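Local coordinates for putative peptidyl-arginine deiminase (Chlorobium tepidum, PDB 1XKN), which probably hydrolyses the guanidinium group of agmatine or of arginine in proteins, as a deiminase of the Porphyromonas-type peptidyl-arginine deiminase family, at residues K113-N121 and D133-A141; R281-F289 and V298-A309. One frame throughout, in Å; residues are numbered along the deposited sequence.

Contact 1: K113-N121 and D133-A141; sequences KVIMNWEYN and DNAVPERVA. With NA (sodium ion), chain B.
The side-chain oxygen OD1 of N134 is shared between a sodium ion, 2.6 Å away, and the backbone N of Y120, whose hydrogen bond to it measures 2.8 Å. That bond is bent: the N-H meets the oxygen from above the carbonyl plane, 50° out of it. The other end of the same amide is gripped too, because N134 ND2 donates an almost straight bond of 3.0 Å to E119 OE1. This donor lies above the carboxylate plane, and carboxylate and amide stand nearly perpendicular. E119 starts out away from the helix and returns through a bend at its second torsion. Six oxygens surround the sodium: N134 O and OD1 from the helix, W118 O and N117 OD1 from the strand, and two waters, one of them also bonded to N117 ND2 and E119 OE2. N117 reaches the ion with CG anti to its backbone N (chi1 -179°), its OD1 lying 3.4 Å from P137 CB. Another water joins N117 OD1, N134 O and E138 N, serving the helix where proline interrupts its bonding. Beyond the metal the contact turns apolar: I115 CD1 rests 3.7 Å from A141 CB and also touches V140 CG1, while I115 CG2 meets P137 CB. N117 ND2 also donates to S150 OG on the adjacent strand. The sodium thus joins strand 110-119 to helix 131-144, which runs nearly antiparallel to it (166°) along one side of the sheet, with strands 101-107 and 148-152 flanking 110-119.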
loop_
_atom_site.group_PDB
_atom_site.type_symbol
_atom_site.label_atom_id
_atom_site.label_comp_id
_atom_site.label_asym_id
_atom_site.label_seq_id
_atom_site.Cartn_x
_atom_site.Cartn_y
_atom_site.Cartn_z
ATOM N N LYS A 113 -17.027 6.228 9.833
ATOM C CA LYS A 113 -15.783 6.131 9.088
ATOM C C LYS A 113 -15.116 7.498 9.061
ATOM O O LYS A 113 -15.757 8.510 8.778
ATOM C CB LYS A 113 -16.050 5.636 7.660
ATOM C CG LYS A 113 -14.778 5.374 6.860
ATOM C CD LYS A 113 -15.020 4.484 5.646
ATOM C CE LYS A 113 -15.922 5.145 4.619
ATOM N NZ LYS A 113 -16.158 4.253 3.440
ATOM N N VAL A 114 -13.830 7.524 9.386
ATOM C CA VAL A 114 -13.079 8.768 9.388
ATOM C C VAL A 114 -11.744 8.520 8.714
ATOM O O VAL A 114 -11.372 7.374 8.467
ATOM C CB VAL A 114 -12.827 9.286 10.829
ATOM C CG1 VAL A 114 -14.151 9.435 11.567
ATOM C CG2 VAL A 114 -11.900 8.344 11.575
ATOM N N ILE A 115 -11.035 9.595 8.395
ATOM C CA ILE A 115 -9.728 9.464 7.773
ATOM C C ILE A 115 -8.686 9.851 8.808
ATOM O O ILE A 115 -8.748 10.933 9.388
ATOM C CB ILE A 115 -9.611 10.356 6.524
ATOM C CG1 ILE A 115 -10.481 9.765 5.407
ATOM C CG2 ILE A 115 -8.143 10.472 6.089
ATOM C CD1 ILE A 115 -10.514 10.579 4.134
HETATM N N MSE A 116 -7.747 8.941 9.051
HETATM C CA MSE A 116 -6.685 9.159 10.017
HETATM C C MSE A 116 -5.516 9.751 9.243
HETATM O O MSE A 116 -4.802 9.053 8.520
HETATM C CB MSE A 116 -6.302 7.830 10.683
HETATM C CG MSE A 116 -5.288 7.948 11.822
HETATM SE SE MSE A 116 -5.870 9.186 13.202
HETATM C CE MSE A 116 -7.442 8.205 13.774
ATOM N N ASN A 117 -5.352 11.059 9.397
ATOM C CA ASN A 117 -4.324 11.815 8.706
ATOM C C ASN A 117 -2.959 11.825 9.391
ATOM O O ASN A 117 -2.779 12.469 10.428
ATOM C CB ASN A 117 -4.829 13.247 8.527
ATOM C CG ASN A 117 -3.848 14.120 7.805
ATOM O OD1 ASN A 117 -3.386 13.775 6.722
ATOM N ND2 ASN A 117 -3.528 15.268 8.391
ATOM N N TRP A 118 -2.000 11.102 8.817
ATOM C CA TRP A 118 -0.641 11.071 9.362
ATOM C C TRP A 118 0.146 12.076 8.542
ATOM O O TRP A 118 -0.335 12.536 7.520
ATOM C CB TRP A 118 0.008 9.692 9.185
ATOM C CG TRP A 118 -0.718 8.590 9.876
ATOM C CD1 TRP A 118 -1.770 7.871 9.389
ATOM C CD2 TRP A 118 -0.497 8.124 11.213
ATOM N NE1 TRP A 118 -2.222 6.990 10.337
ATOM C CE2 TRP A 118 -1.462 7.125 11.468
ATOM C CE3 TRP A 118 0.419 8.457 12.219
ATOM C CZ2 TRP A 118 -1.540 6.454 12.696
ATOM C CZ3 TRP A 118 0.341 7.788 13.441
ATOM C CH2 TRP A 118 -0.634 6.801 13.666
ATOM N N GLU A 119 1.347 12.421 8.979
ATOM C CA GLU A 119 2.155 13.357 8.215
ATOM C C GLU A 119 2.948 12.610 7.156
ATOM O O GLU A 119 3.242 11.425 7.303
ATOM C CB GLU A 119 3.108 14.121 9.136
ATOM C CG GLU A 119 2.404 15.107 10.038
ATOM C CD GLU A 119 1.643 16.153 9.254
ATOM O OE1 GLU A 119 2.291 16.973 8.568
ATOM O OE2 GLU A 119 0.394 16.155 9.317
ATOM N N TYR A 120 3.282 13.314 6.083
ATOM C CA TYR A 120 4.052 12.747 4.989
ATOM C C TYR A 120 5.227 13.678 4.731
ATOM O O TYR A 120 5.062 14.904 4.743
ATOM C CB TYR A 120 3.191 12.652 3.724
ATOM C CG TYR A 120 3.894 12.064 2.517
ATOM C CD1 TYR A 120 4.254 10.718 2.483
ATOM C CD2 TYR A 120 4.179 12.848 1.395
ATOM C CE1 TYR A 120 4.877 10.162 1.366
ATOM C CE2 TYR A 120 4.803 12.300 0.270
ATOM C CZ TYR A 120 5.147 10.954 0.264
ATOM O OH TYR A 120 5.755 10.400 -0.842
ATOM N N ASN A 121 6.413 13.116 4.514
ATOM C CA ASN A 121 7.580 13.947 4.225
ATOM C C ASN A 121 8.475 13.388 3.119
ATOM O O ASN A 121 9.694 13.526 3.167
ATOM C CB ASN A 121 8.400 14.218 5.503
ATOM C CG ASN A 121 9.138 12.990 6.036
ATOM O OD1 ASN A 121 9.890 13.094 7.010
ATOM N ND2 ASN A 121 8.938 11.845 5.410
ATOM N N ASP A 133 0.762 16.326 -1.473
ATOM C CA ASP A 133 0.622 14.916 -1.096
ATOM C C ASP A 133 0.155 14.841 0.351
ATOM O O ASP A 133 -0.733 14.063 0.692
ATOM C CB ASP A 133 1.953 14.163 -1.190
ATOM C CG ASP A 133 2.440 14.002 -2.603
ATOM O OD1 ASP A 133 1.603 13.973 -3.529
ATOM O OD2 ASP A 133 3.671 13.879 -2.783
ATOM N N ASN A 134 0.777 15.652 1.202
ATOM C CA ASN A 134 0.453 15.677 2.623
ATOM C C ASN A 134 -0.996 16.117 2.845
ATOM O O ASN A 134 -1.618 15.741 3.834
ATOM C CB ASN A 134 1.432 16.614 3.347
ATOM C CG ASN A 134 1.530 16.337 4.838
ATOM O OD1 ASN A 134 1.363 15.208 5.286
ATOM N ND2 ASN A 134 1.834 17.373 5.611
ATOM N N ALA A 135 -1.544 16.887 1.910
ATOM C CA ALA A 135 -2.918 17.376 2.025
ATOM C C ALA A 135 -3.972 16.448 1.421
ATOM O O ALA A 135 -5.170 16.663 1.611
ATOM C CB ALA A 135 -3.027 18.764 1.382
ATOM N N VAL A 136 -3.540 15.418 0.700
ATOM C CA VAL A 136 -4.484 14.500 0.068
ATOM C C VAL A 136 -5.565 13.954 1.011
ATOM O O VAL A 136 -6.744 13.984 0.676
ATOM C CB VAL A 136 -3.744 13.326 -0.619
ATOM C CG1 VAL A 136 -4.746 12.289 -1.114
ATOM C CG2 VAL A 136 -2.929 13.859 -1.796
ATOM N N PRO A 137 -5.181 13.452 2.198
ATOM C CA PRO A 137 -6.204 12.927 3.110
ATOM C C PRO A 137 -7.298 13.942 3.442
ATOM O O PRO A 137 -8.478 13.588 3.526
ATOM C CB PRO A 137 -5.394 12.522 4.337
ATOM C CG PRO A 137 -4.076 12.112 3.736
ATOM C CD PRO A 137 -3.830 13.222 2.739
ATOM N N GLU A 138 -6.910 15.200 3.624
ATOM C CA GLU A 138 -7.875 16.247 3.952
ATOM C C GLU A 138 -8.807 16.564 2.788
ATOM O O GLU A 138 -10.000 16.788 2.986
ATOM C CB GLU A 138 -7.155 17.525 4.397
ATOM C CG GLU A 138 -8.108 18.530 5.030
ATOM C CD GLU A 138 -7.409 19.701 5.683
ATOM O OE1 GLU A 138 -8.064 20.391 6.496
ATOM O OE2 GLU A 138 -6.219 19.948 5.381
ATOM N N ARG A 139 -8.267 16.587 1.575
ATOM C CA ARG A 139 -9.091 16.875 0.411
ATOM C C ARG A 139 -10.019 15.692 0.126
ATOM O O ARG A 139 -11.143 15.877 -0.342
ATOM C CB ARG A 139 -8.213 17.190 -0.803
ATOM C CG ARG A 139 -7.285 18.402 -0.617
ATOM C CD ARG A 139 -6.710 18.829 -1.968
ATOM N NE ARG A 139 -5.471 19.610 -1.890
ATOM C CZ ARG A 139 -5.389 20.881 -1.510
ATOM N NH1 ARG A 139 -6.477 21.549 -1.152
ATOM N NH2 ARG A 139 -4.213 21.498 -1.519
ATOM N N VAL A 140 -9.563 14.477 0.421
ATOM C CA VAL A 140 -10.399 13.299 0.213
ATOM C C VAL A 140 -11.540 13.362 1.230
ATOM O O VAL A 140 -12.704 13.174 0.879
ATOM C CB VAL A 140 -9.600 11.986 0.409
ATOM C CG1 VAL A 140 -10.544 10.787 0.385
ATOM C CG2 VAL A 140 -8.561 11.846 -0.694
ATOM N N ALA A 141 -11.205 13.645 2.488
ATOM C CA ALA A 141 -12.212 13.738 3.541
ATOM C C ALA A 141 -13.249 14.790 3.173
ATOM O O ALA A 141 -14.445 14.607 3.404
ATOM C CB ALA A 141 -11.557 14.091 4.873
HETATM NA NA NA B . -0.985 14.141 5.721
HETATM O O HOH W 1 -4.133 15.836 4.907
HETATM O O HOH W 2 -1.233 16.472 7.077
HETATM O O HOH W 3 -0.654 11.994 4.252
#

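Contact 2: R281-F289 and V298-A309; sequences RLPASYANF and VPTYRCPRDQQA
Y286 and D306 meet at about a right angle, ring and carboxylate planes 85° apart, and the phenol OH donates a hydrogen bond of 2.6 Å to D306 OD1. The oxygen is approached on its anti side, 26° out of the carboxylate plane; from the opposite face Y301 N donates to the same atom. D306 OD2 meanwhile accepts from C303 N, as in a capping box, and C303 SG in turn accepts a weak capping bond from R305 N. Three donors therefore hold the carboxylate at the start of the helix and fix its rotation, which would be expected to favour its charged form. With CG anti to the carbonyl carbon, the Y286 side chain swings in to 298-309 and lays one ring face against A309 CB, a CH-pi contact with the methyl 3.6 Å from the centroid and offset toward the rim. P299 O lies at the ring edge, in plane, 3.1 Å from Y286 CD1; buried here, this carbonyl has no hydrogen-bonding partner. A second CH-pi contact reverses the roles: A284 CB sits over the centre of the Y301 ring, 3.6 Å from its centroid and only 6° off the normal. Y286 CE1 comes to the edge of that same ring. A water links Y301 OH to S285 N. Farther along, P299 CG packs on S285 O within the type I turn S285-N288, and F289 CB meets V298 CG2 at 4.0 Å. The loop between strands 280-281 and 290-291 thereby lies across the junction where strand 295-300, central between 290-291 and 321-326, passes into helix 305-316.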
loop_
_atom_site.group_PDB
_atom_site.type_symbol
_atom_site.label_atom_id
_atom_site.label_comp_id
_atom_site.label_asym_id
_atom_site.label_seq_id
_atom_site.Cartn_x
_atom_site.Cartn_y
_atom_site.Cartn_z
ATOM N N ARG A 281 20.048 -0.891 -9.124
ATOM C CA ARG A 281 19.157 -1.960 -8.684
ATOM C C ARG A 281 17.823 -1.323 -8.288
ATOM O O ARG A 281 17.797 -0.326 -7.563
ATOM C CB ARG A 281 19.780 -2.690 -7.485
ATOM C CG ARG A 281 18.990 -3.893 -6.964
ATOM C CD ARG A 281 18.943 -5.008 -7.996
ATOM N NE ARG A 281 18.306 -6.231 -7.504
ATOM C CZ ARG A 281 18.909 -7.151 -6.753
ATOM N NH1 ARG A 281 20.175 -7.000 -6.394
ATOM N NH2 ARG A 281 18.247 -8.236 -6.375
ATOM N N LEU A 282 16.726 -1.889 -8.785
ATOM C CA LEU A 282 15.389 -1.389 -8.486
ATOM C C LEU A 282 14.728 -2.318 -7.464
ATOM O O LEU A 282 14.968 -3.524 -7.466
ATOM C CB LEU A 282 14.553 -1.317 -9.767
ATOM C CG LEU A 282 15.212 -0.548 -10.922
ATOM C CD1 LEU A 282 14.221 -0.401 -12.077
ATOM C CD2 LEU A 282 15.671 0.822 -10.442
ATOM N N PRO A 283 13.883 -1.765 -6.579
ATOM C CA PRO A 283 13.189 -2.532 -5.536
ATOM C C PRO A 283 11.988 -3.364 -5.984
ATOM O O PRO A 283 10.905 -3.272 -5.408
ATOM C CB PRO A 283 12.805 -1.453 -4.530
ATOM C CG PRO A 283 12.466 -0.299 -5.419
ATOM C CD PRO A 283 13.558 -0.330 -6.480
ATOM N N ALA A 284 12.191 -4.186 -7.008
ATOM C CA ALA A 284 11.129 -5.041 -7.527
ATOM C C ALA A 284 10.767 -6.117 -6.506
ATOM O O ALA A 284 11.642 -6.817 -5.995
ATOM C CB ALA A 284 11.581 -5.692 -8.829
ATOM N N SER A 285 9.478 -6.255 -6.216
ATOM C CA SER A 285 9.030 -7.256 -5.258
ATOM C C SER A 285 7.571 -7.650 -5.436
ATOM O O SER A 285 6.701 -6.794 -5.589
ATOM C CB SER A 285 9.233 -6.753 -3.831
ATOM O OG SER A 285 8.715 -7.691 -2.903
ATOM N N TYR A 286 7.311 -8.951 -5.414
ATOM C CA TYR A 286 5.951 -9.447 -5.558
ATOM C C TYR A 286 5.117 -9.160 -4.318
ATOM O O TYR A 286 3.896 -9.264 -4.358
ATOM C CB TYR A 286 5.953 -10.953 -5.828
ATOM C CG TYR A 286 6.698 -11.348 -7.081
ATOM C CD1 TYR A 286 6.325 -10.843 -8.327
ATOM C CD2 TYR A 286 7.777 -12.224 -7.022
ATOM C CE1 TYR A 286 7.014 -11.200 -9.487
ATOM C CE2 TYR A 286 8.473 -12.591 -8.169
ATOM C CZ TYR A 286 8.089 -12.077 -9.397
ATOM O OH TYR A 286 8.782 -12.438 -10.525
ATOM N N ALA A 287 5.768 -8.808 -3.213
ATOM C CA ALA A 287 5.035 -8.509 -1.989
ATOM C C ALA A 287 4.276 -7.194 -2.133
ATOM O O ALA A 287 3.384 -6.895 -1.339
ATOM C CB ALA A 287 5.987 -8.428 -0.801
ATOM N N ASN A 288 4.636 -6.404 -3.141
ATOM C CA ASN A 288 3.979 -5.124 -3.355
ATOM C C ASN A 288 2.711 -5.295 -4.195
ATOM O O ASN A 288 2.473 -4.553 -5.147
ATOM C CB ASN A 288 4.950 -4.142 -4.028
ATOM C CG ASN A 288 4.669 -2.693 -3.654
ATOM O OD1 ASN A 288 4.818 -2.293 -2.494
ATOM N ND2 ASN A 288 4.252 -1.904 -4.631
ATOM N N PHE A 289 1.903 -6.280 -3.817
ATOM C CA PHE A 289 0.643 -6.573 -4.493
ATOM C C PHE A 289 -0.483 -5.823 -3.786
ATOM O O PHE A 289 -0.304 -5.315 -2.679
ATOM C CB PHE A 289 0.357 -8.085 -4.460
ATOM C CG PHE A 289 0.210 -8.660 -3.067
ATOM C CD1 PHE A 289 -0.988 -8.540 -2.365
ATOM C CD2 PHE A 289 1.276 -9.316 -2.457
ATOM C CE1 PHE A 289 -1.121 -9.066 -1.078
ATOM C CE2 PHE A 289 1.157 -9.846 -1.172
ATOM C CZ PHE A 289 -0.045 -9.720 -0.478
ATOM N N VAL A 298 -0.897 -8.288 -8.822
ATOM C CA VAL A 298 0.499 -8.526 -8.499
ATOM C C VAL A 298 1.447 -7.935 -9.530
ATOM O O VAL A 298 1.262 -8.115 -10.735
ATOM C CB VAL A 298 0.768 -10.039 -8.410
ATOM C CG1 VAL A 298 2.189 -10.295 -7.945
ATOM C CG2 VAL A 298 -0.239 -10.677 -7.473
ATOM N N PRO A 299 2.474 -7.206 -9.072
ATOM C CA PRO A 299 3.409 -6.631 -10.041
ATOM C C PRO A 299 4.283 -7.746 -10.615
ATOM O O PRO A 299 4.722 -8.631 -9.880
ATOM C CB PRO A 299 4.208 -5.637 -9.199
ATOM C CG PRO A 299 4.237 -6.290 -7.848
ATOM C CD PRO A 299 2.822 -6.812 -7.694
ATOM N N THR A 300 4.513 -7.726 -11.925
ATOM C CA THR A 300 5.356 -8.741 -12.546
ATOM C C THR A 300 6.550 -8.083 -13.219
ATOM O O THR A 300 6.491 -6.913 -13.615
ATOM C CB THR A 300 4.585 -9.617 -13.559
ATOM O OG1 THR A 300 3.979 -8.796 -14.562
ATOM C CG2 THR A 300 3.513 -10.431 -12.840
ATOM N N TYR A 301 7.637 -8.840 -13.343
ATOM C CA TYR A 301 8.870 -8.308 -13.904
ATOM C C TYR A 301 9.525 -9.126 -15.006
ATOM O O TYR A 301 10.738 -9.341 -14.998
ATOM C CB TYR A 301 9.849 -8.071 -12.757
ATOM C CG TYR A 301 9.317 -7.034 -11.801
ATOM C CD1 TYR A 301 9.393 -5.683 -12.117
ATOM C CD2 TYR A 301 8.652 -7.403 -10.631
ATOM C CE1 TYR A 301 8.821 -4.720 -11.307
ATOM C CE2 TYR A 301 8.069 -6.442 -9.802
ATOM C CZ TYR A 301 8.158 -5.100 -10.154
ATOM O OH TYR A 301 7.575 -4.133 -9.378
ATOM N N ARG A 302 8.707 -9.567 -15.955
ATOM C CA ARG A 302 9.174 -10.331 -17.104
ATOM C C ARG A 302 10.197 -11.424 -16.798
ATOM O O ARG A 302 11.294 -11.432 -17.356
ATOM C CB ARG A 302 9.750 -9.369 -18.152
ATOM C CG ARG A 302 8.767 -8.287 -18.573
ATOM C CD ARG A 302 9.384 -7.251 -19.505
ATOM N NE ARG A 302 8.460 -6.137 -19.718
ATOM C CZ ARG A 302 8.764 -5.012 -20.357
ATOM N NH1 ARG A 302 9.979 -4.833 -20.864
ATOM N NH2 ARG A 302 7.852 -4.057 -20.482
ATOM N N CYS A 303 9.842 -12.348 -15.915
ATOM C CA CYS A 303 10.742 -13.447 -15.587
ATOM C C CYS A 303 9.917 -14.661 -15.178
ATOM O O CYS A 303 8.728 -14.543 -14.885
ATOM C CB CYS A 303 11.711 -13.047 -14.471
ATOM S SG CYS A 303 10.975 -12.911 -12.826
ATOM N N PRO A 304 10.535 -15.851 -15.153
ATOM C CA PRO A 304 9.815 -17.072 -14.781
ATOM C C PRO A 304 9.276 -17.128 -13.359
ATOM O O PRO A 304 8.464 -17.994 -13.034
ATOM C CB PRO A 304 10.833 -18.175 -15.071
ATOM C CG PRO A 304 12.142 -17.495 -14.850
ATOM C CD PRO A 304 11.934 -16.152 -15.501
ATOM N N ARG A 305 9.716 -16.213 -12.503
ATOM C CA ARG A 305 9.222 -16.213 -11.136
ATOM C C ARG A 305 7.863 -15.524 -11.024
ATOM O O ARG A 305 7.190 -15.654 -10.002
ATOM C CB ARG A 305 10.232 -15.545 -10.202
ATOM C CG ARG A 305 11.577 -16.251 -10.175
ATOM C CD ARG A 305 12.497 -15.648 -9.140
ATOM N NE ARG A 305 13.808 -16.290 -9.147
ATOM C CZ ARG A 305 14.796 -15.962 -8.323
ATOM N NH1 ARG A 305 14.619 -15.000 -7.427
ATOM N NH2 ARG A 305 15.959 -16.593 -8.396
ATOM N N ASP A 306 7.451 -14.806 -12.072
ATOM C CA ASP A 306 6.159 -14.109 -12.044
ATOM C C ASP A 306 5.003 -15.077 -11.802
ATOM O O ASP A 306 4.183 -14.867 -10.909
ATOM C CB ASP A 306 5.874 -13.366 -13.362
ATOM C CG ASP A 306 6.878 -12.265 -13.670
ATOM O OD1 ASP A 306 7.517 -11.727 -12.740
ATOM O OD2 ASP A 306 7.003 -11.923 -14.866
ATOM N N GLN A 307 4.933 -16.133 -12.608
ATOM C CA GLN A 307 3.853 -17.103 -12.473
ATOM C C GLN A 307 3.894 -17.812 -11.124
ATOM O O GLN A 307 2.853 -18.173 -10.577
ATOM C CB GLN A 307 3.911 -18.130 -13.606
ATOM C CG GLN A 307 2.634 -18.946 -13.759
ATOM C CD GLN A 307 1.416 -18.070 -13.997
ATOM O OE1 GLN A 307 1.396 -17.253 -14.921
ATOM N NE2 GLN A 307 0.390 -18.240 -13.169
ATOM N N GLN A 308 5.093 -18.010 -10.585
ATOM C CA GLN A 308 5.244 -18.667 -9.291
ATOM C C GLN A 308 4.626 -17.818 -8.188
ATOM O O GLN A 308 3.923 -18.337 -7.316
ATOM C CB GLN A 308 6.724 -18.931 -8.997
ATOM C CG GLN A 308 7.327 -20.012 -9.883
ATOM C CD GLN A 308 8.759 -20.361 -9.523
ATOM O OE1 GLN A 308 9.300 -21.364 -9.994
ATOM N NE2 GLN A 308 9.383 -19.539 -8.690
ATOM N N ALA A 309 4.884 -16.513 -8.229
ATOM C CA ALA A 309 4.332 -15.602 -7.230
ATOM C C ALA A 309 2.813 -15.540 -7.357
ATOM O O ALA A 309 2.093 -15.546 -6.360
ATOM C CB ALA A 309 4.931 -14.211 -7.398
HETATM O O HOH W 4 7.306 -4.423 -6.737
#

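How the contacts relate
From the N terminus, the chain first reaches contact 1, where strand 110-119 is followed by the short helix 122-125 and then by helix 131-144, so that an eleven-residue link is closed. The chain then passes through strands and helices of the middle of the sequence before contact 2 joins 281-289 to 298-309 around strand 290-291 and the start of 295-300. The two closures are in series, neither enclosing nor crossing the other. The centres of contact 1 and contact 2 are about 29 Å apart, on opposite sides of the chain's centre. The nearest atoms of contact 1 and contact 2 are about 13 Å apart. Contact 1 fastens a helix to a four-stranded sheet; contact 2 secures a loop against a strand-to-helix junction of a three-stranded one.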